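Local atomic coordinates of 3-phytase (Klebsiella pneumoniae, PDB entry 2WNH), a protein that probably hydrolyses phytate (inositol hexakisphosphate), acting as a 3-phytase of the histidine acid phosphatase type. Residues Glu324-Ala329 and Gly376-Phe381; Arg100-Ala105 and Ile120-Gly125; Arg44-Trp49 and Ala208-Thr213. The protein carries 3 engineered substitutions. One frame throughout, in Å; residues are numbered along the deposited sequence.

Interaction 1 of 3, residues Glu324-Ala329 and Gly376-Phe381; sequences ERWRDA and GTLCPF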
ATOM      1  N   GLU B 324      29.193  -9.908   7.767  1.00 14.40           N
ATOM      2  CA  GLU B 324      28.690  -8.632   8.286  1.00 15.26           C
ATOM      3  C   GLU B 324      29.694  -7.985   9.239  1.00 15.68           C
ATOM      4  O   GLU B 324      30.133  -8.621  10.189  1.00 15.43           O
ATOM      5  CB  GLU B 324      27.377  -8.854   9.064  1.00 16.38           C
ATOM      6  CG  GLU B 324      26.153  -9.178   8.176  1.00 15.59           C
ATOM      7  CD  GLU B 324      24.917  -9.620   8.978  1.00 18.13           C
ATOM      8  OE1 GLU B 324      24.994  -9.789  10.227  1.00 16.07           O
ATOM      9  OE2 GLU B 324      23.848  -9.828   8.358  1.00 15.97           O
ATOM     10  N   ARG B 325      30.004  -6.710   9.010  1.00 16.37           N
ATOM     11  CA  ARG B 325      30.783  -5.931   9.987  1.00 16.20           C
ATOM     12  C   ARG B 325      29.845  -5.174  10.908  1.00 16.60           C
ATOM     13  O   ARG B 325      29.015  -4.394  10.446  1.00 16.55           O
ATOM     14  CB  ARG B 325      31.723  -4.932   9.295  1.00 16.60           C
ATOM     15  CG  ARG B 325      32.721  -4.309  10.288  1.00 20.42           C
ATOM     16  CD  ARG B 325      33.671  -3.374   9.596  1.00 18.30           C
ATOM     17  NE  ARG B 325      33.108  -2.052   9.335  1.00 19.59           N
ATOM     18  CZ  ARG B 325      32.922  -1.534   8.123  1.00 21.17           C
ATOM     19  NH1 ARG B 325      33.207  -2.240   7.026  1.00 23.76           N
ATOM     20  NH2 ARG B 325      32.430  -0.304   8.004  1.00 21.53           N
ATOM     21  N   TRP B 326      29.993  -5.440  12.208  1.00 15.13           N
ATOM     22  CA  TRP B 326      29.226  -4.829  13.275  1.00 16.61           C
ATOM     23  C   TRP B 326      30.123  -3.984  14.158  1.00 17.77           C
ATOM     24  O   TRP B 326      31.320  -4.213  14.252  1.00 17.87           O
ATOM     25  CB  TRP B 326      28.583  -5.900  14.146  1.00 16.93           C
ATOM     26  CG  TRP B 326      27.434  -6.622  13.475  1.00 15.94           C
ATOM     27  CD1 TRP B 326      27.512  -7.694  12.603  1.00 17.20           C
ATOM     28  CD2 TRP B 326      26.035  -6.331  13.620  1.00 15.20           C
ATOM     29  NE1 TRP B 326      26.254  -8.075  12.215  1.00 14.44           N
ATOM     30  CE2 TRP B 326      25.326  -7.264  12.818  1.00 16.16           C
ATOM     31  CE3 TRP B 326      25.311  -5.372  14.347  1.00 15.75           C
ATOM     32  CZ2 TRP B 326      23.920  -7.263  12.720  1.00 16.45           C
ATOM     33  CZ3 TRP B 326      23.903  -5.373  14.255  1.00 17.26           C
ATOM     34  CH2 TRP B 326      23.227  -6.323  13.451  1.00 18.20           C
ATOM     35  N   ARG B 327      29.519  -3.016  14.826  1.00 17.32           N
ATOM     36  CA  ARG B 327      30.261  -2.139  15.727  1.00 19.51           C
ATOM     37  C   ARG B 327      29.526  -2.091  17.048  1.00 18.77           C
ATOM     38  O   ARG B 327      28.287  -1.972  17.096  1.00 16.94           O
ATOM     39  CB  ARG B 327      30.363  -0.748  15.117  1.00 20.02           C
ATOM     40  CG  ARG B 327      31.097   0.236  15.966  1.00 22.42           C
ATOM     41  CD  ARG B 327      31.737   1.268  15.069  1.00 21.57           C
ATOM     42  NE  ARG B 327      30.730   2.068  14.361  1.00 23.91           N
ATOM     43  CZ  ARG B 327      31.036   3.059  13.533  1.00 21.86           C
ATOM     44  NH1 ARG B 327      32.310   3.366  13.314  1.00 23.30           N
ATOM     45  NH2 ARG B 327      30.069   3.744  12.923  1.00 21.66           N
ATOM     46  N   ASP B 328      30.305  -2.207  18.128  1.00 18.86           N
ATOM     47  CA  ASP B 328      29.832  -1.942  19.465  1.00 19.41           C
ATOM     48  C   ASP B 328      29.710  -0.412  19.641  1.00 18.76           C
ATOM     49  O   ASP B 328      30.726   0.272  19.718  1.00 19.06           O
ATOM     50  CB  ASP B 328      30.849  -2.526  20.461  1.00 21.00           C
ATOM     51  CG  ASP B 328      30.456  -2.306  21.922  1.00 23.70           C
ATOM     52  OD1 ASP B 328      29.391  -1.719  22.204  1.00 26.97           O
ATOM     53  OD2 ASP B 328      31.233  -2.731  22.796  1.00 27.08           O
ATOM     54  N   ALA B 329      28.487   0.117  19.716  1.00 19.06           N
ATOM     55  CA  ALA B 329      28.288   1.588  19.698  1.00 19.30           C
ATOM     56  C   ALA B 329      28.711   2.238  21.005  1.00 20.28           C
ATOM     57  O   ALA B 329      28.794   3.466  21.099  1.00 18.48           O
ATOM     58  CB  ALA B 329      26.832   1.971  19.351  1.00 19.87           C
ATOM     59  N   GLY B 376      23.252 -11.992  16.723  1.00 18.82           N
ATOM     60  CA  GLY B 376      24.039 -13.113  16.183  1.00 17.87           C
ATOM     61  C   GLY B 376      25.388 -13.318  16.875  1.00 17.18           C
ATOM     62  O   GLY B 376      25.689 -12.649  17.860  1.00 17.10           O
ATOM     63  N   THR B 377      26.186 -14.235  16.330  1.00 16.86           N
ATOM     64  CA  THR B 377      27.543 -14.530  16.837  1.00 17.05           C
ATOM     65  C   THR B 377      28.531 -13.549  16.247  1.00 16.58           C
ATOM     66  O   THR B 377      28.763 -13.557  15.026  1.00 17.61           O
ATOM     67  CB  THR B 377      27.963 -16.000  16.501  1.00 16.80           C
ATOM     68  OG1 THR B 377      26.983 -16.908  17.040  1.00 17.81           O
ATOM     69  CG2 THR B 377      29.347 -16.349  17.070  1.00 18.22           C
ATOM     70  N   LEU B 378      29.098 -12.692  17.112  1.00 16.33           N
ATOM     71  CA  LEU B 378      30.021 -11.650  16.705  1.00 17.29           C
ATOM     72  C   LEU B 378      31.445 -11.975  17.155  1.00 18.82           C
ATOM     73  O   LEU B 378      31.680 -12.329  18.309  1.00 18.52           O
ATOM     74  CB  LEU B 378      29.567 -10.286  17.262  1.00 18.24           C
ATOM     75  CG  LEU B 378      28.626  -9.425  16.394  1.00 22.56           C
ATOM     76  CD1 LEU B 378      27.596 -10.159  15.562  1.00 22.49           C
ATOM     77  CD2 LEU B 378      27.965  -8.315  17.233  1.00 21.44           C
ATOM     78  N   CYS B 379      32.380 -11.854  16.214  1.00 18.35           N
ATOM     79  CA  CYS B 379      33.777 -12.252  16.407  1.00 18.94           C
ATOM     80  C   CYS B 379      34.699 -11.034  16.283  1.00 19.32           C
ATOM     81  O   CYS B 379      34.587 -10.275  15.312  1.00 19.24           O
ATOM     82  CB  CYS B 379      34.130 -13.306  15.344  1.00 18.91           C
ATOM     83  SG  CYS B 379      33.046 -14.774  15.449  0.75 20.09           S
ATOM     84  N   PRO B 380      35.622 -10.829  17.251  1.00 19.77           N
ATOM     85  CA  PRO B 380      36.547  -9.702  17.095  1.00 18.77           C
ATOM     86  C   PRO B 380      37.092  -9.613  15.674  1.00 19.35           C
ATOM     87  O   PRO B 380      37.620 -10.595  15.129  1.00 18.93           O
ATOM     88  CB  PRO B 380      37.638 -10.012  18.135  1.00 19.89           C
ATOM     89  CG  PRO B 380      36.852 -10.663  19.229  1.00 19.59           C
ATOM     90  CD  PRO B 380      35.876 -11.561  18.509  1.00 20.29           C
ATOM     91  N   PHE B 381      36.981  -8.429  15.089  1.00 17.75           N
ATOM     92  CA  PHE B 381      37.084  -8.259  13.639  1.00 18.37           C
ATOM     93  C   PHE B 381      38.435  -8.707  13.057  1.00 18.47           C
ATOM     94  O   PHE B 381      38.450  -9.545  12.145  1.00 18.46           O
ATOM     95  CB  PHE B 381      36.773  -6.798  13.228  1.00 17.43           C
ATOM     96  CG  PHE B 381      36.755  -6.583  11.743  1.00 19.21           C
ATOM     97  CD1 PHE B 381      35.582  -6.816  11.011  1.00 18.00           C
ATOM     98  CD2 PHE B 381      37.895  -6.137  11.067  1.00 21.28           C
ATOM     99  CE1 PHE B 381      35.551  -6.616   9.615  1.00 20.40           C
ATOM    100  CE2 PHE B 381      37.877  -5.923   9.681  1.00 23.18           C
ATOM    101  CZ  PHE B 381      36.709  -6.180   8.951  1.00 20.94           C
TER
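With CG turned anti to its carbonyl carbon (chi1 -72°), Trp326 lays its indole beside Leu378, while Arg325, its CG anti to the backbone N (chi1 -169°), sends its aliphatic stem from the same strand to the ring of Phe381. The leucine branch CD1 sits over one face of the indole, 4.1 Å from the centroid of the Trp326 five-membered ring, in a CH-pi contact. The other branch, CD2, packs at 4.0 Å against CB of Trp326. A bond at its edge helps to fix the indole's rotation: Trp326 NE1 donates to Glu324 OE1 (2.9 Å), with the acceptor almost in the ring plane. The same carboxylate meets Arg337 in a salt bridge and the hydroxyls of Tyr75 and Tyr339 through OE2, so this buried acid is held by several partners and probably remains ionised.

Strands 320-328 and 376-380 belong to the mixed sheet of the phosphatase fold but are not paired with each other; both pair antiparallel with strand 334-342. Contact between the two segments is made by side chains, and Phe381 already opens helix 381-388, with Pro380 at its N-cap.

At Arg325 the hydrocarbon part does the touching, with CG and CD both 3.7 Å from Phe381 CE1. The chain then bends at chi3, and the guanidinium plane stands 85° from the phenyl plane. Its charged end has partners of its own, a salt bridge from NE to Glu17 and a hydrogen bond from NH1 to the carbonyl of Val274.

Interaction 2 of 3, residues Arg100-Ala105 and Ile120-Gly125; sequences RTRATA and IHYANG. Engineered in segment 120-125: Ala123 (natural residue Val).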
ATOM      1  N   ARG B 100      21.686 -17.028 -15.750  1.00 15.18           N
ATOM      2  CA  ARG B 100      21.093 -17.518 -14.476  1.00 14.44           C
ATOM      3  C   ARG B 100      21.496 -16.648 -13.279  1.00 16.06           C
ATOM      4  O   ARG B 100      20.698 -16.423 -12.371  1.00 13.87           O
ATOM      5  CB  ARG B 100      21.338 -19.029 -14.214  1.00 16.40           C
ATOM      6  CG  ARG B 100      22.787 -19.481 -14.157  1.00 15.89           C
ATOM      7  CD  ARG B 100      22.815 -20.966 -13.855  1.00 18.09           C
ATOM      8  NE  ARG B 100      24.158 -21.535 -13.999  1.00 18.96           N
ATOM      9  CZ  ARG B 100      24.604 -22.119 -15.110  1.00 23.08           C
ATOM     10  NH1 ARG B 100      23.844 -22.189 -16.191  1.00 20.03           N
ATOM     11  NH2 ARG B 100      25.834 -22.594 -15.154  1.00 22.20           N
ATOM     12  N   THR B 101      22.732 -16.175 -13.299  1.00 14.01           N
ATOM     13  CA  THR B 101      23.268 -15.326 -12.234  1.00 14.94           C
ATOM     14  C   THR B 101      22.827 -13.867 -12.404  1.00 13.92           C
ATOM     15  O   THR B 101      22.498 -13.223 -11.419  1.00 13.84           O
ATOM     16  CB  THR B 101      24.814 -15.443 -12.157  1.00 14.60           C
ATOM     17  OG1 THR B 101      25.333 -15.472 -13.494  1.00 15.91           O
ATOM     18  CG2 THR B 101      25.203 -16.718 -11.484  1.00 15.59           C
ATOM     19  N   ARG B 102      22.808 -13.340 -13.630  1.00 13.24           N
ATOM     20  CA  ARG B 102      22.242 -11.998 -13.857  1.00 13.13           C
ATOM     21  C   ARG B 102      20.777 -11.945 -13.387  1.00 13.69           C
ATOM     22  O   ARG B 102      20.372 -11.015 -12.669  1.00 14.22           O
ATOM     23  CB  ARG B 102      22.370 -11.581 -15.325  1.00 15.22           C
ATOM     24  CG  ARG B 102      23.828 -11.283 -15.714  1.00 15.63           C
ATOM     25  CD  ARG B 102      23.898 -10.805 -17.164  1.00 22.33           C
ATOM     26  NE  ARG B 102      23.588 -11.849 -18.130  1.00 26.66           N
ATOM     27  CZ  ARG B 102      22.625 -11.780 -19.054  1.00 31.30           C
ATOM     28  NH1 ARG B 102      21.849 -10.702 -19.151  1.00 31.76           N
ATOM     29  NH2 ARG B 102      22.440 -12.803 -19.887  1.00 33.70           N
ATOM     30  N   ALA B 103      19.986 -12.952 -13.762  1.00 13.92           N
ATOM     31  CA  ALA B 103      18.557 -12.894 -13.444  1.00 14.82           C
ATOM     32  C   ALA B 103      18.348 -13.057 -11.925  1.00 14.71           C
ATOM     33  O   ALA B 103      17.461 -12.426 -11.349  1.00 15.21           O
ATOM     34  CB  ALA B 103      17.793 -13.955 -14.218  1.00 14.20           C
ATOM     35  N   THR B 104      19.167 -13.874 -11.281  1.00 14.81           N
ATOM     36  CA  THR B 104      19.101 -14.041  -9.825  1.00 13.34           C
ATOM     37  C   THR B 104      19.429 -12.721  -9.096  1.00 13.83           C
ATOM     38  O   THR B 104      18.736 -12.314  -8.129  1.00 12.39           O
ATOM     39  CB  THR B 104      20.061 -15.155  -9.349  1.00 14.53           C
ATOM     40  OG1 THR B 104      19.597 -16.408  -9.866  1.00 14.71           O
ATOM     41  CG2 THR B 104      20.116 -15.216  -7.827  1.00 14.43           C
ATOM     42  N   ALA B 105      20.472 -12.049  -9.571  1.00 13.61           N
ATOM     43  CA  ALA B 105      20.836 -10.735  -9.033  1.00 12.98           C
ATOM     44  C   ALA B 105      19.671  -9.745  -9.193  1.00 13.28           C
ATOM     45  O   ALA B 105      19.365  -9.015  -8.256  1.00 12.67           O
ATOM     46  CB  ALA B 105      22.086 -10.222  -9.727  1.00 11.80           C
ATOM     47  N   ILE B 120      21.831  -3.912 -11.958  1.00 17.70           N
ATOM     48  CA  ILE B 120      22.918  -4.785 -11.545  1.00 17.58           C
ATOM     49  C   ILE B 120      24.105  -4.564 -12.499  1.00 18.14           C
ATOM     50  O   ILE B 120      23.977  -3.867 -13.531  1.00 19.97           O
ATOM     51  CB  ILE B 120      22.478  -6.284 -11.514  1.00 19.01           C
ATOM     52  CG1 ILE B 120      22.056  -6.741 -12.914  1.00 21.09           C
ATOM     53  CG2 ILE B 120      21.349  -6.476 -10.488  1.00 18.13           C
ATOM     54  CD1 ILE B 120      22.303  -8.205 -13.167  1.00 20.97           C
ATOM     55  N   HIS B 121      25.260  -5.128 -12.154  1.00 17.77           N
ATOM     56  CA  HIS B 121      26.463  -4.977 -12.992  1.00 16.86           C
ATOM     57  C   HIS B 121      27.076  -6.346 -13.287  1.00 16.54           C
ATOM     58  O   HIS B 121      26.997  -7.259 -12.461  1.00 17.31           O
ATOM     59  CB  HIS B 121      27.493  -4.074 -12.309  1.00 17.34           C
ATOM     60  CG  HIS B 121      26.902  -2.808 -11.768  1.00 19.34           C
ATOM     61  ND1 HIS B 121      26.817  -1.648 -12.506  1.00 25.98           N
ATOM     62  CD2 HIS B 121      26.313  -2.544 -10.577  1.00 19.96           C
ATOM     63  CE1 HIS B 121      26.223  -0.711 -11.782  1.00 21.74           C
ATOM     64  NE2 HIS B 121      25.924  -1.224 -10.605  1.00 23.74           N
ATOM     65  N   TYR B 122      27.638  -6.495 -14.482  1.00 16.69           N
ATOM     66  CA  TYR B 122      28.291  -7.751 -14.851  1.00 17.51           C
ATOM     67  C   TYR B 122      29.302  -7.444 -15.951  1.00 18.71           C
ATOM     68  O   TYR B 122      29.173  -6.440 -16.667  1.00 17.71           O
ATOM     69  CB  TYR B 122      27.270  -8.788 -15.324  1.00 18.26           C
ATOM     70  CG  TYR B 122      26.346  -8.297 -16.408  1.00 19.85           C
ATOM     71  CD1 TYR B 122      25.163  -7.631 -16.081  1.00 22.31           C
ATOM     72  CD2 TYR B 122      26.650  -8.499 -17.760  1.00 24.18           C
ATOM     73  CE1 TYR B 122      24.308  -7.169 -17.061  1.00 23.73           C
ATOM     74  CE2 TYR B 122      25.787  -8.031 -18.758  1.00 26.17           C
ATOM     75  CZ  TYR B 122      24.622  -7.372 -18.392  1.00 26.22           C
ATOM     76  OH  TYR B 122      23.753  -6.906 -19.345  1.00 28.43           O
ATOM     77  N   ALA B 123      30.290  -8.322 -16.088  1.00 19.84           N
ATOM     78  CA  ALA B 123      31.363  -8.101 -17.060  1.00 21.96           C
ATOM     79  C   ALA B 123      30.841  -8.166 -18.493  1.00 25.27           C
ATOM     80  O   ALA B 123      29.948  -8.951 -18.789  1.00 24.73           O
ATOM     81  CB  ALA B 123      32.479  -9.114 -16.843  1.00 22.66           C
ATOM     82  N   ASN B 124      31.411  -7.329 -19.364  1.00 28.39           N
ATOM     83  CA  ASN B 124      31.066  -7.285 -20.792  1.00 33.04           C
ATOM     84  C   ASN B 124      31.266  -8.626 -21.509  1.00 33.95           C
ATOM     85  O   ASN B 124      30.413  -9.044 -22.302  1.00 35.18           O
ATOM     86  CB  ASN B 124      31.881  -6.199 -21.514  1.00 34.72           C
ATOM     87  CG  ASN B 124      31.607  -4.791 -20.985  1.00 39.74           C
ATOM     88  OD1 ASN B 124      30.503  -4.479 -20.527  1.00 45.21           O
ATOM     89  ND2 ASN B 124      32.622  -3.928 -21.053  1.00 44.89           N
ATOM     90  N   GLY B 125      32.380  -9.300 -21.226  1.00 34.36           N
ATOM     91  CA  GLY B 125      32.667 -10.595 -21.853  1.00 35.23           C
ATOM     92  C   GLY B 125      31.926 -11.729 -21.169  1.00 35.77           C
ATOM     93  O   GLY B 125      30.969 -11.500 -20.428  1.00 35.75           O
TER
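Arg102 and Tyr122 meet through a CH-pi contact: the methylene CD of Arg102 stands over the middle of one ring face, 3.4 Å from the centroid of the Tyr122 ring and only 3° off its normal. The six ring carbons are consequently almost equidistant from that one carbon. CG of Arg102 adds a flanking touch, 3.9 Å from Tyr122 CD1. Tyr122 has its CG between its own backbone N and carbonyl carbon (chi1 52°), which presents the ring face to the helix.

The charged part contributes little to the ring. Beyond CD the arginine bends at chi3, leaving CZ of Arg102 5.1 Å from the Tyr122 centroid, a cation-pi attraction that is weak at most, with the two planes 47° apart. The guanidinium NE is instead hydrogen-bonded to the carbonyl of Pro97.

An apolar contact joins Ile120 CG2 to Ala105 CB at 3.9 Å. Separately, the other branch of the isoleucine makes a close van der Waals touch on the helix backbone, its CD1 3.4 Å from Arg102 O.

The first part of the segment, Ile120 to Tyr122, lies beside helix 99-112, where Ile120 also touches Gln106 and Val109. The mixed sheet adjoins the contact: Ala105 packs on Val93 and Ala95 of strand 91-95 and on Val288 of strand 284-289, while His121 bonds through its backbone to strand 91-95 and stacks on Tyr92.

Interaction 3 of 3, residues Arg44-Trp49 and Ala208-Thr213; sequences RPWTEW and ANMVET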
ATOM      1  N   ARG B  44      17.811 -42.943 -20.898  1.00 28.09           N
ATOM      2  CA  ARG B  44      16.482 -42.421 -21.240  1.00 27.94           C
ATOM      3  C   ARG B  44      16.440 -40.888 -21.160  1.00 27.15           C
ATOM      4  O   ARG B  44      17.311 -40.281 -20.537  1.00 25.27           O
ATOM      5  CB  ARG B  44      15.396 -43.069 -20.359  1.00 27.72           C
ATOM      6  CG  ARG B  44      14.997 -42.292 -19.141  1.00 33.18           C
ATOM      7  CD  ARG B  44      15.881 -42.619 -17.992  1.00 31.28           C
ATOM      8  NE  ARG B  44      15.267 -43.249 -16.822  1.00 34.01           N
ATOM      9  CZ  ARG B  44      13.978 -43.546 -16.603  1.00 34.11           C
ATOM     10  NH1 ARG B  44      13.036 -43.301 -17.488  1.00 34.86           N
ATOM     11  NH2 ARG B  44      13.639 -44.102 -15.441  1.00 29.04           N
ATOM     12  N   PRO B  45      15.442 -40.263 -21.809  1.00 26.36           N
ATOM     13  CA  PRO B  45      15.295 -38.812 -21.710  1.00 25.77           C
ATOM     14  C   PRO B  45      14.732 -38.399 -20.358  1.00 25.38           C
ATOM     15  O   PRO B  45      13.922 -39.127 -19.760  1.00 24.50           O
ATOM     16  CB  PRO B  45      14.286 -38.487 -22.811  1.00 25.99           C
ATOM     17  CG  PRO B  45      13.436 -39.738 -22.893  1.00 27.34           C
ATOM     18  CD  PRO B  45      14.405 -40.863 -22.677  1.00 27.47           C
ATOM     19  N   TRP B  46      15.179 -37.234 -19.885  1.00 24.00           N
ATOM     20  CA  TRP B  46      14.674 -36.637 -18.665  1.00 23.77           C
ATOM     21  C   TRP B  46      13.780 -35.464 -19.060  1.00 22.50           C
ATOM     22  O   TRP B  46      13.864 -34.951 -20.187  1.00 23.74           O
ATOM     23  CB  TRP B  46      15.827 -36.132 -17.803  1.00 22.44           C
ATOM     24  CG  TRP B  46      16.552 -37.198 -17.068  1.00 22.77           C
ATOM     25  CD1 TRP B  46      17.073 -38.359 -17.594  1.00 21.39           C
ATOM     26  CD2 TRP B  46      16.902 -37.195 -15.680  1.00 22.30           C
ATOM     27  NE1 TRP B  46      17.693 -39.088 -16.603  1.00 23.33           N
ATOM     28  CE2 TRP B  46      17.606 -38.401 -15.421  1.00 23.69           C
ATOM     29  CE3 TRP B  46      16.675 -36.307 -14.620  1.00 24.23           C
ATOM     30  CZ2 TRP B  46      18.098 -38.728 -14.151  1.00 23.12           C
ATOM     31  CZ3 TRP B  46      17.162 -36.637 -13.346  1.00 22.95           C
ATOM     32  CH2 TRP B  46      17.867 -37.833 -13.125  1.00 22.93           C
ATOM     33  N   THR B  47      12.934 -35.051 -18.125  1.00 23.66           N
ATOM     34  CA  THR B  47      11.988 -33.966 -18.358  1.00 23.23           C
ATOM     35  C   THR B  47      12.657 -32.735 -18.958  1.00 21.83           C
ATOM     36  O   THR B  47      13.742 -32.328 -18.534  1.00 20.75           O
ATOM     37  CB  THR B  47      11.286 -33.585 -17.051  1.00 24.70           C
ATOM     38  OG1 THR B  47      10.609 -34.739 -16.536  1.00 24.96           O
ATOM     39  CG2 THR B  47      10.281 -32.426 -17.247  1.00 24.29           C
ATOM     40  N   GLU B  48      12.001 -32.183 -19.972  1.00 21.32           N
ATOM     41  CA  GLU B  48      12.344 -30.907 -20.572  1.00 21.54           C
ATOM     42  C   GLU B  48      11.518 -29.862 -19.842  1.00 20.26           C
ATOM     43  O   GLU B  48      10.292 -29.956 -19.819  1.00 21.67           O
ATOM     44  CB  GLU B  48      11.986 -30.917 -22.058  1.00 22.57           C
ATOM     45  CG  GLU B  48      12.827 -31.887 -22.881  1.00 26.42           C
ATOM     46  CD  GLU B  48      14.234 -31.382 -23.129  1.00 32.63           C
ATOM     47  OE1 GLU B  48      14.493 -30.172 -22.902  1.00 35.50           O
ATOM     48  OE2 GLU B  48      15.093 -32.194 -23.551  1.00 34.31           O
ATOM     49  N   TRP B  49      12.185 -28.883 -19.235  1.00 19.10           N
ATOM     50  CA  TRP B  49      11.486 -27.861 -18.454  1.00 17.07           C
ATOM     51  C   TRP B  49      10.994 -26.727 -19.337  1.00 17.81           C
ATOM     52  O   TRP B  49      11.424 -26.594 -20.489  1.00 17.04           O
ATOM     53  CB  TRP B  49      12.384 -27.290 -17.355  1.00 17.06           C
ATOM     54  CG  TRP B  49      12.957 -28.258 -16.390  1.00 15.96           C
ATOM     55  CD1 TRP B  49      13.304 -29.560 -16.623  1.00 16.05           C
ATOM     56  CD2 TRP B  49      13.359 -27.970 -15.044  1.00 16.40           C
ATOM     57  NE1 TRP B  49      13.874 -30.104 -15.498  1.00 18.20           N
ATOM     58  CE2 TRP B  49      13.907 -29.151 -14.508  1.00 18.46           C
ATOM     59  CE3 TRP B  49      13.286 -26.824 -14.228  1.00 16.36           C
ATOM     60  CZ2 TRP B  49      14.393 -29.230 -13.187  1.00 15.73           C
ATOM     61  CZ3 TRP B  49      13.777 -26.898 -12.925  1.00 15.40           C
ATOM     62  CH2 TRP B  49      14.320 -28.091 -12.411  1.00 17.94           C
ATOM     63  N   ALA B 208      26.166 -37.341  -8.968  1.00 21.93           N
ATOM     64  CA  ALA B 208      25.995 -36.023  -8.336  1.00 21.73           C
ATOM     65  C   ALA B 208      25.178 -35.076  -9.227  1.00 21.83           C
ATOM     66  O   ALA B 208      24.322 -34.345  -8.703  1.00 21.43           O
ATOM     67  CB  ALA B 208      27.369 -35.416  -7.993  1.00 21.75           C
ATOM     68  N   ASN B 209      25.427 -35.092 -10.540  1.00 20.97           N
ATOM     69  CA  ASN B 209      24.613 -34.356 -11.516  1.00 22.06           C
ATOM     70  C   ASN B 209      23.140 -34.775 -11.418  1.00 21.78           C
ATOM     71  O   ASN B 209      22.235 -33.944 -11.534  1.00 21.63           O
ATOM     72  CB  ASN B 209      25.041 -34.642 -12.976  1.00 22.71           C
ATOM     73  CG  ASN B 209      26.388 -34.052 -13.364  1.00 27.25           C
ATOM     74  OD1 ASN B 209      27.035 -34.556 -14.303  1.00 32.14           O
ATOM     75  ND2 ASN B 209      26.811 -32.980 -12.690  1.00 25.28           N
ATOM     76  N   MET B 210      22.903 -36.081 -11.262  1.00 20.71           N
ATOM     77  CA  MET B 210      21.533 -36.594 -11.162  1.00 20.46           C
ATOM     78  C   MET B 210      20.834 -36.100  -9.894  1.00 19.26           C
ATOM     79  O   MET B 210      19.700 -35.643  -9.954  1.00 18.69           O
ATOM     80  CB  MET B 210      21.521 -38.129 -11.224  1.00 21.10           C
ATOM     81  CG  MET B 210      21.833 -38.675 -12.595  1.00 24.07           C
ATOM     82  SD  MET B 210      21.840 -40.495 -12.525  1.00 31.62           S
ATOM     83  CE  MET B 210      23.551 -40.796 -12.262  1.00 32.77           C
ATOM     84  N   VAL B 211      21.514 -36.209  -8.753  1.00 17.81           N
ATOM     85  CA  VAL B 211      20.984 -35.764  -7.461  1.00 19.15           C
ATOM     86  C   VAL B 211      20.691 -34.254  -7.445  1.00 18.57           C
ATOM     87  O   VAL B 211      19.637 -33.846  -6.980  1.00 17.95           O
ATOM     88  CB  VAL B 211      21.922 -36.172  -6.311  1.00 19.36           C
ATOM     89  CG1 VAL B 211      21.541 -35.476  -4.989  1.00 20.20           C
ATOM     90  CG2 VAL B 211      21.901 -37.696  -6.154  1.00 17.86           C
ATOM     91  N   GLU B 212      21.604 -33.443  -7.967  1.00 18.46           N
ATOM     92  CA  GLU B 212      21.326 -31.992  -8.113  1.00 17.59           C
ATOM     93  C   GLU B 212      20.071 -31.735  -8.955  1.00 18.94           C
ATOM     94  O   GLU B 212      19.221 -30.921  -8.572  1.00 17.54           O
ATOM     95  CB  GLU B 212      22.523 -31.263  -8.709  1.00 17.38           C
ATOM     96  CG  GLU B 212      22.366 -29.717  -8.757  1.00 20.31           C
ATOM     97  CD  GLU B 212      22.329 -29.046  -7.380  1.00 22.18           C
ATOM     98  OE1 GLU B 212      22.978 -29.531  -6.422  1.00 24.62           O
ATOM     99  OE2 GLU B 212      21.659 -27.986  -7.264  1.00 25.87           O
ATOM    100  N   THR B 213      19.956 -32.426 -10.086  1.00 19.06           N
ATOM    101  CA  THR B 213      18.777 -32.275 -10.958  1.00 18.58           C
ATOM    102  C   THR B 213      17.466 -32.633 -10.227  1.00 18.88           C
ATOM    103  O   THR B 213      16.452 -31.922 -10.362  1.00 18.35           O
ATOM    104  CB  THR B 213      18.929 -33.112 -12.251  1.00 19.13           C
ATOM    105  OG1 THR B 213      20.146 -32.740 -12.923  1.00 20.07           O
ATOM    106  CG2 THR B 213      17.730 -32.909 -13.185  1.00 18.78           C
TER
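The indole of Trp46 meets helix 204-219 through its six-membered ring, neither squarely by a face nor by an edge: Thr213 CG2 and Met210 CG both come at it obliquely, on the same side of the ring plane. CG2 of Thr213 lies 3.8 Å from Trp46 CZ3 and just as near to CE3. Met210 CG lies by CZ2 and CH2, 4.0 Å from Trp46 CZ2, and its chain runs at about a right angle to the tryptophan. In the ring plane, at the edge of Trp46, lies the carbonyl O of Arg44, while NE1 is hydrogen-bonded to OG1 of Thr42. A further aromatic ring, that of Trp229, meets Trp46 edge-to-face. Trp49 takes a smaller part: its ring has Thr213 O near its plane at the edge, 4.4 Å from CZ2 of Trp49, and Thr47 O lies at the edge too.

One torsion of Thr213, with CG2 anti to the backbone N, turns the methyl to the indole and OG1 back to Asn209 O (2.8 Å from Thr213 OG1). That carbonyl also accepts from Thr213 N, the two donors arriving from opposite faces of its plane. Met210 offers the tryptophan its CB and CG; beyond them the chain bends at chi3 and its end leads away.

A loop after helix 32-42 is thus packed on helix 204-219 in the helical part of the histidine phosphatase fold, and Ile38 of helix 32-42 touches both Trp46 and Met210. The union is mostly carbon against carbon, apart from the looser approach of Thr213 O to the Trp49 edge, while the Trp46 N-H and the threonine hydroxyl find hydrogen bonds on their own sides. Its stability should therefore depend on shape and burial rather than on charge.

How the interactions relate
The three contacts are separate sites along one chain. Interactions 1 and 3 lie on opposite sides of its centre, with their own centres 42 Å apart; interaction 2 lies 30 Å from interaction 1 and 25 Å from interaction 3, centre to centre. Interactions 2 and 3 approach to about 10 Å at their nearest atoms without touching. In sequence, interaction 3 opens first at 44-49 and closes at 208-213, both segments of interaction 2 fall between, and interaction 1 follows. Interaction 1 joins two strands of the mixed sheet and the start of helix 381-388, interaction 2 packs a helix and loop against that sheet, and interaction 3 ties a loop to helix 204-219 in the helical part.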